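Local coordinates for protein gingipain R2 Pro-Domain (Porphyromonas gingivalis, PDB 4IEF) that probably binds the protease part of Arg-gingipain, a secreted cysteine peptidase, as its pro-domain and holds it latent until the pro-domain is removed, at residues S24-Q29 and F203-A208; G130-L135 and R164-I169; I140-R145 and T193-I198. All coordinates share one frame; numbering follows the deposited sequence.

Contact 1: S24-Q29 and F203-A208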
ATOM      1  N   SER A  24     -25.473  11.717  -1.694  1.00 57.18           N
ATOM      2  CA  SER A  24     -24.838  10.750  -0.794  1.00 55.46           C
ATOM      3  C   SER A  24     -25.594   9.400  -0.769  1.00 56.83           C
ATOM      4  O   SER A  24     -25.073   8.427  -0.217  1.00 54.46           O
ATOM      5  CB  SER A  24     -24.712  11.329   0.612  1.00 59.31           C
ATOM      6  OG  SER A  24     -25.922  11.901   1.083  1.00 69.41           O
ATOM      7  N   MET A  25     -26.797   9.343  -1.390  1.00 53.64           N
ATOM      8  CA  MET A  25     -27.643   8.147  -1.491  1.00 52.82           C
ATOM      9  C   MET A  25     -27.131   7.233  -2.615  1.00 52.57           C
ATOM     10  O   MET A  25     -26.799   7.725  -3.695  1.00 52.01           O
ATOM     11  CB  MET A  25     -29.107   8.542  -1.726  1.00 56.87           C
ATOM     12  CG  MET A  25     -30.103   7.531  -1.206  1.00 61.49           C
ATOM     13  SD  MET A  25     -30.428   6.144  -2.323  1.00 66.70           S
ATOM     14  CE  MET A  25     -31.617   6.895  -3.436  1.00 65.16           C
ATOM     15  N   SER A  26     -27.058   5.907  -2.351  1.00 45.98           N
ATOM     16  CA  SER A  26     -26.546   4.910  -3.296  1.00 44.33           C
ATOM     17  C   SER A  26     -27.342   3.613  -3.282  1.00 44.44           C
ATOM     18  O   SER A  26     -27.706   3.110  -2.219  1.00 42.52           O
ATOM     19  CB  SER A  26     -25.084   4.581  -2.991  1.00 48.81           C
ATOM     20  OG  SER A  26     -24.196   5.633  -3.336  1.00 60.14           O
ATOM     21  N   LYS A  27     -27.554   3.046  -4.473  1.00 40.39           N
ATOM     22  CA  LYS A  27     -28.255   1.775  -4.661  1.00 39.95           C
ATOM     23  C   LYS A  27     -27.249   0.772  -5.216  1.00 43.98           C
ATOM     24  O   LYS A  27     -26.746   0.953  -6.330  1.00 44.88           O
ATOM     25  CB  LYS A  27     -29.471   1.946  -5.584  1.00 42.75           C
ATOM     26  CG  LYS A  27     -30.646   1.047  -5.237  1.00 52.26           C
ATOM     27  CD  LYS A  27     -31.861   1.391  -6.093  1.00 62.83           C
ATOM     28  CE  LYS A  27     -32.863   0.269  -6.137  1.00 72.33           C
ATOM     29  NZ  LYS A  27     -33.939   0.543  -7.123  1.00 83.62           N
ATOM     30  N   VAL A  28     -26.886  -0.234  -4.401  1.00 38.68           N
ATOM     31  CA  VAL A  28     -25.873  -1.223  -4.772  1.00 37.29           C
ATOM     32  C   VAL A  28     -26.524  -2.605  -4.900  1.00 41.04           C
ATOM     33  O   VAL A  28     -27.252  -3.050  -4.007  1.00 40.33           O
ATOM     34  CB  VAL A  28     -24.659  -1.237  -3.789  1.00 39.53           C
ATOM     35  CG1 VAL A  28     -23.564  -2.196  -4.263  1.00 38.45           C
ATOM     36  CG2 VAL A  28     -24.081   0.165  -3.586  1.00 39.37           C
ATOM     37  N   GLN A  29     -26.246  -3.274  -6.025  1.00 36.70           N
ATOM     38  CA  GLN A  29     -26.729  -4.611  -6.313  1.00 35.69           C
ATOM     39  C   GLN A  29     -25.610  -5.631  -6.148  1.00 36.60           C
ATOM     40  O   GLN A  29     -24.514  -5.469  -6.690  1.00 36.82           O
ATOM     41  CB  GLN A  29     -27.318  -4.682  -7.737  1.00 38.31           C
ATOM     42  CG  GLN A  29     -27.528  -6.108  -8.267  1.00 51.18           C
ATOM     43  CD  GLN A  29     -28.127  -6.140  -9.645  1.00 74.46           C
ATOM     44  OE1 GLN A  29     -29.286  -5.786  -9.850  1.00 72.67           O
ATOM     45  NE2 GLN A  29     -27.346  -6.582 -10.622  1.00 64.94           N
ATOM     46  N   PHE A 203     -13.984   4.421  -3.859  1.00 38.23           N
ATOM     47  CA  PHE A 203     -15.444   4.519  -3.841  1.00 38.11           C
ATOM     48  C   PHE A 203     -16.045   4.178  -5.205  1.00 44.71           C
ATOM     49  O   PHE A 203     -15.665   4.770  -6.217  1.00 45.59           O
ATOM     50  CB  PHE A 203     -15.892   5.918  -3.376  1.00 39.83           C
ATOM     51  CG  PHE A 203     -15.203   6.412  -2.123  1.00 40.20           C
ATOM     52  CD1 PHE A 203     -14.303   7.468  -2.176  1.00 43.18           C
ATOM     53  CD2 PHE A 203     -15.425   5.794  -0.894  1.00 40.33           C
ATOM     54  CE1 PHE A 203     -13.650   7.911  -1.023  1.00 43.29           C
ATOM     55  CE2 PHE A 203     -14.786   6.249   0.263  1.00 42.82           C
ATOM     56  CZ  PHE A 203     -13.906   7.308   0.192  1.00 41.48           C
ATOM     57  N   MET A 204     -16.988   3.218  -5.223  1.00 42.05           N
ATOM     58  CA  MET A 204     -17.648   2.782  -6.459  1.00 42.93           C
ATOM     59  C   MET A 204     -18.753   3.772  -6.919  1.00 48.08           C
ATOM     60  O   MET A 204     -19.243   3.648  -8.042  1.00 48.71           O
ATOM     61  CB  MET A 204     -18.196   1.336  -6.341  1.00 44.68           C
ATOM     62  CG  MET A 204     -19.310   1.126  -5.309  1.00 47.59           C
ATOM     63  SD  MET A 204     -19.876  -0.612  -5.201  1.00 50.45           S
ATOM     64  CE  MET A 204     -20.715  -0.799  -6.774  1.00 47.75           C
ATOM     65  N   ASN A 205     -19.089   4.778  -6.085  1.00 44.77           N
ATOM     66  CA  ASN A 205     -20.109   5.781  -6.392  1.00 46.11           C
ATOM     67  C   ASN A 205     -19.523   7.207  -6.555  1.00 54.79           C
ATOM     68  O   ASN A 205     -20.297   8.155  -6.734  1.00 55.96           O
ATOM     69  CB  ASN A 205     -21.182   5.786  -5.287  1.00 43.53           C
ATOM     70  CG  ASN A 205     -20.706   6.335  -3.963  1.00 56.15           C
ATOM     71  OD1 ASN A 205     -19.617   6.011  -3.479  1.00 50.66           O
ATOM     72  ND2 ASN A 205     -21.497   7.205  -3.365  1.00 44.17           N
ATOM     73  N   TYR A 206     -18.179   7.356  -6.519  1.00 54.23           N
ATOM     74  CA  TYR A 206     -17.507   8.660  -6.607  1.00 56.31           C
ATOM     75  C   TYR A 206     -17.683   9.342  -7.976  1.00 65.04           C
ATOM     76  O   TYR A 206     -18.071  10.515  -8.007  1.00 65.96           O
ATOM     77  CB  TYR A 206     -16.010   8.564  -6.251  1.00 56.93           C
ATOM     78  CG  TYR A 206     -15.349   9.922  -6.120  1.00 59.46           C
ATOM     79  CD1 TYR A 206     -15.575  10.725  -5.004  1.00 61.34           C
ATOM     80  CD2 TYR A 206     -14.534  10.423  -7.131  1.00 60.92           C
ATOM     81  CE1 TYR A 206     -14.999  11.990  -4.895  1.00 62.94           C
ATOM     82  CE2 TYR A 206     -13.952  11.686  -7.031  1.00 62.63           C
ATOM     83  CZ  TYR A 206     -14.183  12.464  -5.910  1.00 69.97           C
ATOM     84  OH  TYR A 206     -13.613  13.710  -5.804  1.00 71.40           O
ATOM     85  N   GLU A 207     -17.391   8.632  -9.089  1.00 63.89           N
ATOM     86  CA  GLU A 207     -17.516   9.179 -10.448  1.00 65.79           C
ATOM     87  C   GLU A 207     -18.979   9.559 -10.758  1.00 71.26           C
ATOM     88  O   GLU A 207     -19.214  10.568 -11.427  1.00 72.07           O
ATOM     89  CB  GLU A 207     -16.980   8.182 -11.494  1.00 67.30           C
ATOM     90  CG  GLU A 207     -16.430   8.821 -12.764  1.00 79.02           C
ATOM     91  CD  GLU A 207     -17.444   9.375 -13.750  1.00 99.21           C
ATOM     92  OE1 GLU A 207     -17.418  10.603 -14.000  1.00 85.72           O
ATOM     93  OE2 GLU A 207     -18.279   8.589 -14.256  1.00 94.31           O
ATOM     94  N   ALA A 208     -19.947   8.774 -10.235  1.00 67.66           N
ATOM     95  CA  ALA A 208     -21.386   8.991 -10.423  1.00 99.74           C
ATOM     96  C   ALA A 208     -21.878  10.279  -9.745  1.00128.54           C
ATOM     97  O   ALA A 208     -21.254  10.779  -8.810  1.00 90.87           O
ATOM     98  CB  ALA A 208     -22.164   7.800  -9.892  1.00 99.55           C
TER
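Two pairs carry this contact, one polar and one apolar: Ser26 faces Asn205, and Val28 faces Met204. On the polar side, Ser26 OG lies 3.1 Å from Asn205 ND2, and the same hydroxyl is 3.6 Å from Asn205 CB, so it also rests against the methylene that carries the amide. With chi1 at -72°, Ser26 puts OG opposite its own carbonyl carbon and out toward the tail. The other end of the amide is committed: Asn205 OD1 accepts a hydrogen bond from the backbone N of Ala74. That bond should set which way round the amide is turned, leaving its nitrogen on the side of Ser26. Both residues are buried, so this polar patch sits inside the fold.

The apolar side is a methyl-to-methyl touch. Met204 runs out straight as far as SD and then bends at chi3 (-70°), which brings CE to 4.0 Å from Val28 CG1; the sulfur is hardly farther from that methyl, SD to CG1 being 4.1 Å. The two side chains cross obliquely, and the overlap is small: the two segments bury just 146 Å² between them, both sides summed. The backbones stay well apart, with 7.2 Å between the CA atoms of Ser26 and Asn205.

Residues 203-208 follow helix 196-202 as an irregular tail laid over the sheet. Strand 25-31 beneath it lies between strands 17-22 and 162-176, Ser26 pairing with Val173 and Val28 with Val171. The tail also packs on strand 69-74, Met204 on Arg71 and Leu73, while Val28 reaches Phe151 of strand 144-157.

Contact 2: G130-L135 and R164-I169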
ATOM      1  N   GLY A 130     -27.411 -13.276  10.786  1.00 33.06           N
ATOM      2  CA  GLY A 130     -28.703 -12.668  11.091  1.00 34.26           C
ATOM      3  C   GLY A 130     -29.130 -11.627  10.079  1.00 40.86           C
ATOM      4  O   GLY A 130     -30.238 -11.700   9.547  1.00 42.84           O
ATOM      5  N   GLU A 131     -28.253 -10.640   9.815  1.00 37.57           N
ATOM      6  CA  GLU A 131     -28.482  -9.558   8.850  1.00 37.08           C
ATOM      7  C   GLU A 131     -27.832  -9.911   7.514  1.00 37.64           C
ATOM      8  O   GLU A 131     -26.711 -10.419   7.492  1.00 36.99           O
ATOM      9  CB  GLU A 131     -27.920  -8.206   9.362  1.00 38.73           C
ATOM     10  CG  GLU A 131     -28.369  -7.723  10.735  1.00 52.15           C
ATOM     11  CD  GLU A 131     -29.850  -7.586  11.030  1.00 80.08           C
ATOM     12  OE1 GLU A 131     -30.275  -8.013  12.130  1.00 72.52           O
ATOM     13  OE2 GLU A 131     -30.578  -6.995  10.200  1.00 79.59           O
ATOM     14  N   ILE A 132     -28.524  -9.631   6.409  1.00 32.54           N
ATOM     15  CA  ILE A 132     -27.994  -9.923   5.074  1.00 31.74           C
ATOM     16  C   ILE A 132     -27.228  -8.699   4.532  1.00 34.78           C
ATOM     17  O   ILE A 132     -26.527  -8.824   3.527  1.00 33.18           O
ATOM     18  CB  ILE A 132     -29.074 -10.452   4.077  1.00 35.46           C
ATOM     19  CG1 ILE A 132     -30.128  -9.394   3.720  1.00 36.15           C
ATOM     20  CG2 ILE A 132     -29.721 -11.750   4.586  1.00 36.07           C
ATOM     21  CD1 ILE A 132     -30.799  -9.628   2.384  1.00 40.86           C
ATOM     22  N   ALA A 133     -27.332  -7.536   5.224  1.00 32.02           N
ATOM     23  CA  ALA A 133     -26.641  -6.299   4.862  1.00 31.52           C
ATOM     24  C   ALA A 133     -26.351  -5.433   6.092  1.00 36.19           C
ATOM     25  O   ALA A 133     -27.241  -5.200   6.918  1.00 36.61           O
ATOM     26  CB  ALA A 133     -27.450  -5.511   3.849  1.00 32.79           C
ATOM     27  N   THR A 134     -25.094  -4.976   6.220  1.00 31.37           N
ATOM     28  CA  THR A 134     -24.639  -4.112   7.317  1.00 31.37           C
ATOM     29  C   THR A 134     -23.731  -2.984   6.799  1.00 34.51           C
ATOM     30  O   THR A 134     -23.283  -3.016   5.649  1.00 32.97           O
ATOM     31  CB  THR A 134     -23.873  -4.914   8.394  1.00 38.24           C
ATOM     32  OG1 THR A 134     -22.641  -5.402   7.845  1.00 36.25           O
ATOM     33  CG2 THR A 134     -24.709  -6.029   9.050  1.00 35.52           C
ATOM     34  N   LEU A 135     -23.442  -2.012   7.672  1.00 31.55           N
ATOM     35  CA  LEU A 135     -22.510  -0.922   7.410  1.00 31.53           C
ATOM     36  C   LEU A 135     -21.368  -0.997   8.402  1.00 35.01           C
ATOM     37  O   LEU A 135     -21.602  -1.253   9.588  1.00 34.36           O
ATOM     38  CB  LEU A 135     -23.184   0.463   7.497  1.00 32.74           C
ATOM     39  CG  LEU A 135     -24.106   0.886   6.349  1.00 37.68           C
ATOM     40  CD1 LEU A 135     -24.888   2.108   6.731  1.00 38.45           C
ATOM     41  CD2 LEU A 135     -23.330   1.169   5.069  1.00 38.98           C
ATOM     42  N   ARG A 164     -29.243 -20.767   3.460  1.00 29.95           N
ATOM     43  CA  ARG A 164     -29.931 -19.851   2.556  1.00 30.14           C
ATOM     44  C   ARG A 164     -28.884 -19.144   1.697  1.00 32.95           C
ATOM     45  O   ARG A 164     -27.979 -18.503   2.234  1.00 30.84           O
ATOM     46  CB  ARG A 164     -30.796 -18.848   3.335  1.00 28.02           C
ATOM     47  CG  ARG A 164     -32.051 -19.474   3.909  1.00 32.62           C
ATOM     48  CD  ARG A 164     -32.841 -18.485   4.738  1.00 34.71           C
ATOM     49  NE  ARG A 164     -34.050 -19.097   5.290  1.00 38.54           N
ATOM     50  CZ  ARG A 164     -34.890 -18.487   6.122  1.00 49.48           C
ATOM     51  NH1 ARG A 164     -34.659 -17.237   6.511  1.00 31.48           N
ATOM     52  NH2 ARG A 164     -35.963 -19.119   6.573  1.00 37.01           N
ATOM     53  N   ILE A 165     -28.972 -19.334   0.374  1.00 30.41           N
ATOM     54  CA  ILE A 165     -28.054 -18.743  -0.596  1.00 29.85           C
ATOM     55  C   ILE A 165     -28.762 -17.580  -1.281  1.00 34.12           C
ATOM     56  O   ILE A 165     -29.657 -17.804  -2.092  1.00 34.98           O
ATOM     57  CB  ILE A 165     -27.528 -19.798  -1.619  1.00 32.90           C
ATOM     58  CG1 ILE A 165     -26.773 -20.951  -0.908  1.00 32.74           C
ATOM     59  CG2 ILE A 165     -26.646 -19.132  -2.700  1.00 32.24           C
ATOM     60  CD1 ILE A 165     -26.835 -22.311  -1.609  1.00 36.26           C
ATOM     61  N   TYR A 166     -28.362 -16.345  -0.954  1.00 30.33           N
ATOM     62  CA  TYR A 166     -28.946 -15.153  -1.560  1.00 30.62           C
ATOM     63  C   TYR A 166     -28.270 -14.900  -2.905  1.00 34.82           C
ATOM     64  O   TYR A 166     -27.106 -14.510  -2.964  1.00 33.32           O
ATOM     65  CB  TYR A 166     -28.862 -13.940  -0.618  1.00 31.33           C
ATOM     66  CG  TYR A 166     -29.860 -14.000   0.517  1.00 33.23           C
ATOM     67  CD1 TYR A 166     -29.608 -14.760   1.656  1.00 34.50           C
ATOM     68  CD2 TYR A 166     -31.066 -13.309   0.448  1.00 35.00           C
ATOM     69  CE1 TYR A 166     -30.536 -14.843   2.693  1.00 35.44           C
ATOM     70  CE2 TYR A 166     -31.998 -13.378   1.483  1.00 36.54           C
ATOM     71  CZ  TYR A 166     -31.728 -14.146   2.605  1.00 42.07           C
ATOM     72  OH  TYR A 166     -32.646 -14.229   3.627  1.00 44.15           O
ATOM     73  N   THR A 167     -28.996 -15.202  -3.987  1.00 33.67           N
ATOM     74  CA  THR A 167     -28.504 -15.067  -5.359  1.00 33.89           C
ATOM     75  C   THR A 167     -28.454 -13.594  -5.767  1.00 37.30           C
ATOM     76  O   THR A 167     -27.612 -13.232  -6.587  1.00 37.39           O
ATOM     77  CB  THR A 167     -29.342 -15.898  -6.329  1.00 41.99           C
ATOM     78  OG1 THR A 167     -30.710 -15.502  -6.230  1.00 43.06           O
ATOM     79  CG2 THR A 167     -29.199 -17.395  -6.082  1.00 40.85           C
ATOM     80  N   GLU A 168     -29.334 -12.752  -5.181  1.00 32.14           N
ATOM     81  CA  GLU A 168     -29.374 -11.314  -5.435  1.00 31.41           C
ATOM     82  C   GLU A 168     -29.793 -10.544  -4.184  1.00 35.70           C
ATOM     83  O   GLU A 168     -30.710 -10.959  -3.470  1.00 36.12           O
ATOM     84  CB  GLU A 168     -30.305 -10.974  -6.606  1.00 33.33           C
ATOM     85  CG  GLU A 168     -30.196  -9.532  -7.069  1.00 43.01           C
ATOM     86  CD  GLU A 168     -31.244  -9.135  -8.084  1.00 65.49           C
ATOM     87  OE1 GLU A 168     -30.904  -9.069  -9.288  1.00 53.85           O
ATOM     88  OE2 GLU A 168     -32.407  -8.902  -7.682  1.00 57.88           O
ATOM     89  N   ILE A 169     -29.089  -9.432  -3.916  1.00 31.34           N
ATOM     90  CA  ILE A 169     -29.359  -8.490  -2.826  1.00 30.65           C
ATOM     91  C   ILE A 169     -29.168  -7.076  -3.369  1.00 34.22           C
ATOM     92  O   ILE A 169     -28.078  -6.744  -3.838  1.00 33.45           O
ATOM     93  CB  ILE A 169     -28.500  -8.706  -1.528  1.00 32.38           C
ATOM     94  CG1 ILE A 169     -28.551 -10.157  -0.990  1.00 32.36           C
ATOM     95  CG2 ILE A 169     -28.900  -7.683  -0.434  1.00 32.17           C
ATOM     96  CD1 ILE A 169     -27.399 -10.521  -0.006  1.00 36.54           C
TER
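Ile132 and Ile169 mark the closest approach of the two backbones, with CA atoms 8.1 Å apart and no direct pairing between them, because strand 144-157 runs between and bonds to both segments, Ile132 pairing with Ala152 and Tyr166 with Pro153.

Ile132 does the work from its side, using two different methyls. CG2 sits over one face of the Tyr166 ring in a CH-pi contact, 4.0 Å from the centroid and 24° off the ring normal. It is displaced toward the rim at CZ and CE1, with CZ 3.7 Å from CG2. The Ile132 and Tyr166 side chains cross at about a right angle, so Ile132 lies across the ring. CD1, at the end of the other branch, reaches Ile169 CG2 at 3.9 Å and also lies 4.0 Å from Tyr166 CE2. CG2 thus meets the ring alone, while CD1 bridges Tyr166 and Ile169; a chi1 of 67° places CG1 for this, wedged between the backbone N and carbonyl carbon of Ile132. Tyr166 also meets Phe90, their planes at about 50°, and Ile169 packs on Phe151 and Phe30.

Tyr166 and Ile169 converge on one residue although three positions apart, since the chain turns a corner at Thr167. There Thr167 and Glu168 both face Lys89, forming a classic beta bulge in an antiparallel sheet. An apolar cluster spanning next-but-one strands, gathered at such a bulge, is consistent with a sheet that curls.

Contact 3: I140-R145 and T193-I198. With CA (calcium ion), chain K.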
ATOM      1  N   ILE A 140     -12.871   8.851   7.213  1.00 30.00           N
ATOM      2  CA  ILE A 140     -12.574  10.015   6.399  1.00 30.37           C
ATOM      3  C   ILE A 140     -11.271   9.728   5.651  1.00 34.41           C
ATOM      4  O   ILE A 140     -10.251   9.404   6.268  1.00 32.60           O
ATOM      5  CB  ILE A 140     -12.546  11.359   7.187  1.00 34.70           C
ATOM      6  CG1 ILE A 140     -13.941  11.662   7.828  1.00 35.89           C
ATOM      7  CG2 ILE A 140     -12.102  12.514   6.265  1.00 35.90           C
ATOM      8  CD1 ILE A 140     -13.925  12.631   9.026  1.00 45.40           C
ATOM      9  N   LEU A 141     -11.332   9.805   4.314  1.00 32.17           N
ATOM     10  CA  LEU A 141     -10.181   9.655   3.439  1.00 32.19           C
ATOM     11  C   LEU A 141      -9.935  11.020   2.819  1.00 37.01           C
ATOM     12  O   LEU A 141     -10.572  11.381   1.830  1.00 36.76           O
ATOM     13  CB  LEU A 141     -10.374   8.535   2.386  1.00 31.90           C
ATOM     14  CG  LEU A 141      -9.252   8.340   1.344  1.00 36.86           C
ATOM     15  CD1 LEU A 141      -7.894   8.096   2.008  1.00 36.78           C
ATOM     16  CD2 LEU A 141      -9.597   7.217   0.383  1.00 39.62           C
ATOM     17  N   ARG A 142      -9.050  11.803   3.471  1.00 34.64           N
ATOM     18  CA  ARG A 142      -8.652  13.168   3.120  1.00 35.21           C
ATOM     19  C   ARG A 142      -9.875  14.119   3.149  1.00 40.59           C
ATOM     20  O   ARG A 142     -10.228  14.595   4.227  1.00 40.90           O
ATOM     21  CB  ARG A 142      -7.884  13.219   1.783  1.00 32.86           C
ATOM     22  CG  ARG A 142      -7.105  14.506   1.603  1.00 40.47           C
ATOM     23  CD  ARG A 142      -5.909  14.359   0.706  1.00 46.79           C
ATOM     24  NE  ARG A 142      -5.041  15.530   0.821  1.00 49.39           N
ATOM     25  CZ  ARG A 142      -3.784  15.510   1.253  1.00 54.65           C
ATOM     26  NH1 ARG A 142      -3.201  14.360   1.575  1.00 34.81           N
ATOM     27  NH2 ARG A 142      -3.088  16.633   1.334  1.00 43.88           N
ATOM     28  N   ASP A 143     -10.518  14.371   1.994  1.00 38.55           N
ATOM     29  CA  ASP A 143     -11.657  15.288   1.893  1.00 40.13           C
ATOM     30  C   ASP A 143     -12.996  14.558   1.676  1.00 43.02           C
ATOM     31  O   ASP A 143     -14.023  15.221   1.510  1.00 43.66           O
ATOM     32  CB  ASP A 143     -11.424  16.301   0.750  1.00 43.39           C
ATOM     33  CG  ASP A 143     -10.194  17.173   0.923  1.00 54.38           C
ATOM     34  OD1 ASP A 143      -9.307  17.131   0.042  1.00 54.96           O
ATOM     35  OD2 ASP A 143     -10.122  17.902   1.932  1.00 61.72           O
ATOM     36  N   VAL A 144     -12.995  13.208   1.692  1.00 37.41           N
ATOM     37  CA  VAL A 144     -14.220  12.436   1.455  1.00 36.40           C
ATOM     38  C   VAL A 144     -14.531  11.519   2.653  1.00 38.62           C
ATOM     39  O   VAL A 144     -13.660  10.769   3.107  1.00 36.61           O
ATOM     40  CB  VAL A 144     -14.165  11.626   0.121  1.00 39.24           C
ATOM     41  CG1 VAL A 144     -15.466  10.857  -0.105  1.00 38.80           C
ATOM     42  CG2 VAL A 144     -13.884  12.533  -1.076  1.00 39.98           C
ATOM     43  N   ARG A 145     -15.784  11.589   3.154  1.00 34.94           N
ATOM     44  CA  ARG A 145     -16.280  10.724   4.222  1.00 33.48           C
ATOM     45  C   ARG A 145     -16.810   9.469   3.548  1.00 35.53           C
ATOM     46  O   ARG A 145     -17.642   9.557   2.645  1.00 35.91           O
ATOM     47  CB  ARG A 145     -17.349  11.419   5.101  1.00 32.59           C
ATOM     48  CG  ARG A 145     -17.720  10.623   6.366  1.00 33.40           C
ATOM     49  CD  ARG A 145     -18.541  11.440   7.338  1.00 34.12           C
ATOM     50  NE  ARG A 145     -19.060  10.653   8.463  1.00 38.32           N
ATOM     51  CZ  ARG A 145     -20.292  10.152   8.537  1.00 48.73           C
ATOM     52  NH1 ARG A 145     -21.142  10.309   7.530  1.00 33.79           N
ATOM     53  NH2 ARG A 145     -20.676   9.479   9.611  1.00 38.71           N
ATOM     54  N   THR A 193      -5.711  18.385  -5.873  1.00 53.16           N
ATOM     55  CA  THR A 193      -6.480  17.481  -6.741  1.00 51.83           C
ATOM     56  C   THR A 193      -5.874  16.051  -6.841  1.00 52.52           C
ATOM     57  O   THR A 193      -6.455  15.195  -7.506  1.00 51.13           O
ATOM     58  CB  THR A 193      -6.617  18.133  -8.147  1.00 60.70           C
ATOM     59  OG1 THR A 193      -7.550  17.395  -8.936  1.00 62.05           O
ATOM     60  CG2 THR A 193      -5.284  18.266  -8.890  1.00 58.09           C
ATOM     61  N   GLY A 194      -4.742  15.821  -6.178  1.00 47.46           N
ATOM     62  CA  GLY A 194      -4.001  14.564  -6.216  1.00 45.92           C
ATOM     63  C   GLY A 194      -4.694  13.304  -5.736  1.00 48.69           C
ATOM     64  O   GLY A 194      -4.289  12.206  -6.126  1.00 48.12           O
ATOM     65  N   PHE A 195      -5.728  13.433  -4.887  1.00 44.26           N
ATOM     66  CA  PHE A 195      -6.450  12.278  -4.343  1.00 42.67           C
ATOM     67  C   PHE A 195      -7.715  11.915  -5.139  1.00 47.78           C
ATOM     68  O   PHE A 195      -8.388  10.951  -4.771  1.00 47.70           O
ATOM     69  CB  PHE A 195      -6.809  12.524  -2.870  1.00 43.86           C
ATOM     70  CG  PHE A 195      -5.856  11.890  -1.883  1.00 44.54           C
ATOM     71  CD1 PHE A 195      -6.285  10.885  -1.026  1.00 46.45           C
ATOM     72  CD2 PHE A 195      -4.528  12.305  -1.804  1.00 47.13           C
ATOM     73  CE1 PHE A 195      -5.404  10.302  -0.111  1.00 46.76           C
ATOM     74  CE2 PHE A 195      -3.653  11.734  -0.880  1.00 49.34           C
ATOM     75  CZ  PHE A 195      -4.093  10.727  -0.048  1.00 46.42           C
ATOM     76  N   GLU A 196      -8.021  12.649  -6.233  1.00 46.17           N
ATOM     77  CA  GLU A 196      -9.203  12.412  -7.075  1.00 46.32           C
ATOM     78  C   GLU A 196      -9.240  10.992  -7.635  1.00 48.62           C
ATOM     79  O   GLU A 196     -10.281  10.343  -7.550  1.00 47.43           O
ATOM     80  CB  GLU A 196      -9.295  13.429  -8.221  1.00 49.55           C
ATOM     81  CG  GLU A 196      -9.693  14.836  -7.799  1.00 64.17           C
ATOM     82  CD  GLU A 196     -11.032  14.966  -7.103  1.00 90.43           C
ATOM     83  OE1 GLU A 196     -12.035  15.238  -7.801  1.00 87.97           O
ATOM     84  OE2 GLU A 196     -11.080  14.817  -5.861  1.00 86.80           O
ATOM     85  N   ASP A 197      -8.101  10.494  -8.155  1.00 45.37           N
ATOM     86  CA  ASP A 197      -8.003   9.142  -8.707  1.00 45.14           C
ATOM     87  C   ASP A 197      -8.060   8.069  -7.606  1.00 46.07           C
ATOM     88  O   ASP A 197      -8.472   6.940  -7.885  1.00 44.99           O
ATOM     89  CB  ASP A 197      -6.732   8.976  -9.543  1.00 48.49           C
ATOM     90  CG  ASP A 197      -6.951   8.064 -10.728  1.00 63.10           C
ATOM     91  OD1 ASP A 197      -7.500   8.539 -11.750  1.00 66.41           O
ATOM     92  OD2 ASP A 197      -6.599   6.872 -10.630  1.00 66.54           O
ATOM     93  N   ILE A 198      -7.661   8.424  -6.366  1.00 40.88           N
ATOM     94  CA  ILE A 198      -7.727   7.525  -5.208  1.00 38.96           C
ATOM     95  C   ILE A 198      -9.213   7.344  -4.848  1.00 41.70           C
ATOM     96  O   ILE A 198      -9.651   6.211  -4.651  1.00 39.48           O
ATOM     97  CB  ILE A 198      -6.862   8.058  -4.020  1.00 41.13           C
ATOM     98  CG1 ILE A 198      -5.357   7.912  -4.333  1.00 41.49           C
ATOM     99  CG2 ILE A 198      -7.220   7.380  -2.686  1.00 40.36           C
ATOM    100  CD1 ILE A 198      -4.454   8.844  -3.570  1.00 47.99           C
TER
HETATM  101 CA    CA K 702      -8.239   9.411   7.766  1.00 27.98          CA
HETATM  102  O   HOH W   1      -7.121   8.843  10.017  1.00 26.87           O
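Phe195 is the tight centre of this contact, its ring filled on both faces and at an edge. Over one face lies Arg142 CD, 3.6 Å from the ring centroid and 16° off the normal, a CH-pi contact made by the aliphatic shaft of the arginine. Ile198 CD1 covers the opposite face from within the same turn of chain, and Leu141 CD1 meets the edge in plane, 3.9 Å from Phe195 CE1. Leu141 uses its other methyl as well, CD2 lying 3.9 Å from Ile198 CG2. Arg142 is extended from CG to NE, which brings the guanidinium along the ring, NH1 lying 3.6 Å from Phe195 CE2, the two planes 37° apart.

Looser ground lies beyond. Asp143 and Thr193 are exposed, and Asp143 OD1 stays 6.6 Å from Glu196 OE2, two acids that do not touch. Asp143 belongs to the type II' turn from Leu141 to Val144, and its N is held by Tyr199 OH.

Before the turn a backbone carbonyl is used: Ile140 O binds the calcium ion at 2.5 Å, alongside a water and acidic side chains and backbone of the other protein chain. The Arg142 guanidinium bonds to backbone of that chain, while Asp197 salt-bridges a basic side chain there. It also packs on Leu141, Arg142, Phe195 and Ile198, so the contact is part of an observed interface, probably with the protease domain.

How the contacts relate
Contacts 2 and 3 lie inside the loop of chain that contact 1 closes, and all three reach the same antiparallel sheet. Contacts 1 and 3 are close neighbours, with centres about 15 Å apart, and they touch: Tyr206 OH lies 2.8 Å from Glu196 OE2, and Phe203 packs on Val144. Contact 2 is nearer the middle of the chain, about 19 Å from contact 1 between centres, meeting it where Gln29 packs on Glu168. From contact 3 it is about 30 Å away, though both use strand 133-141. Of the three, contact 3 carries the calcium ion and the partner protein; no other protein chain touches the segments of contacts 1 and 2.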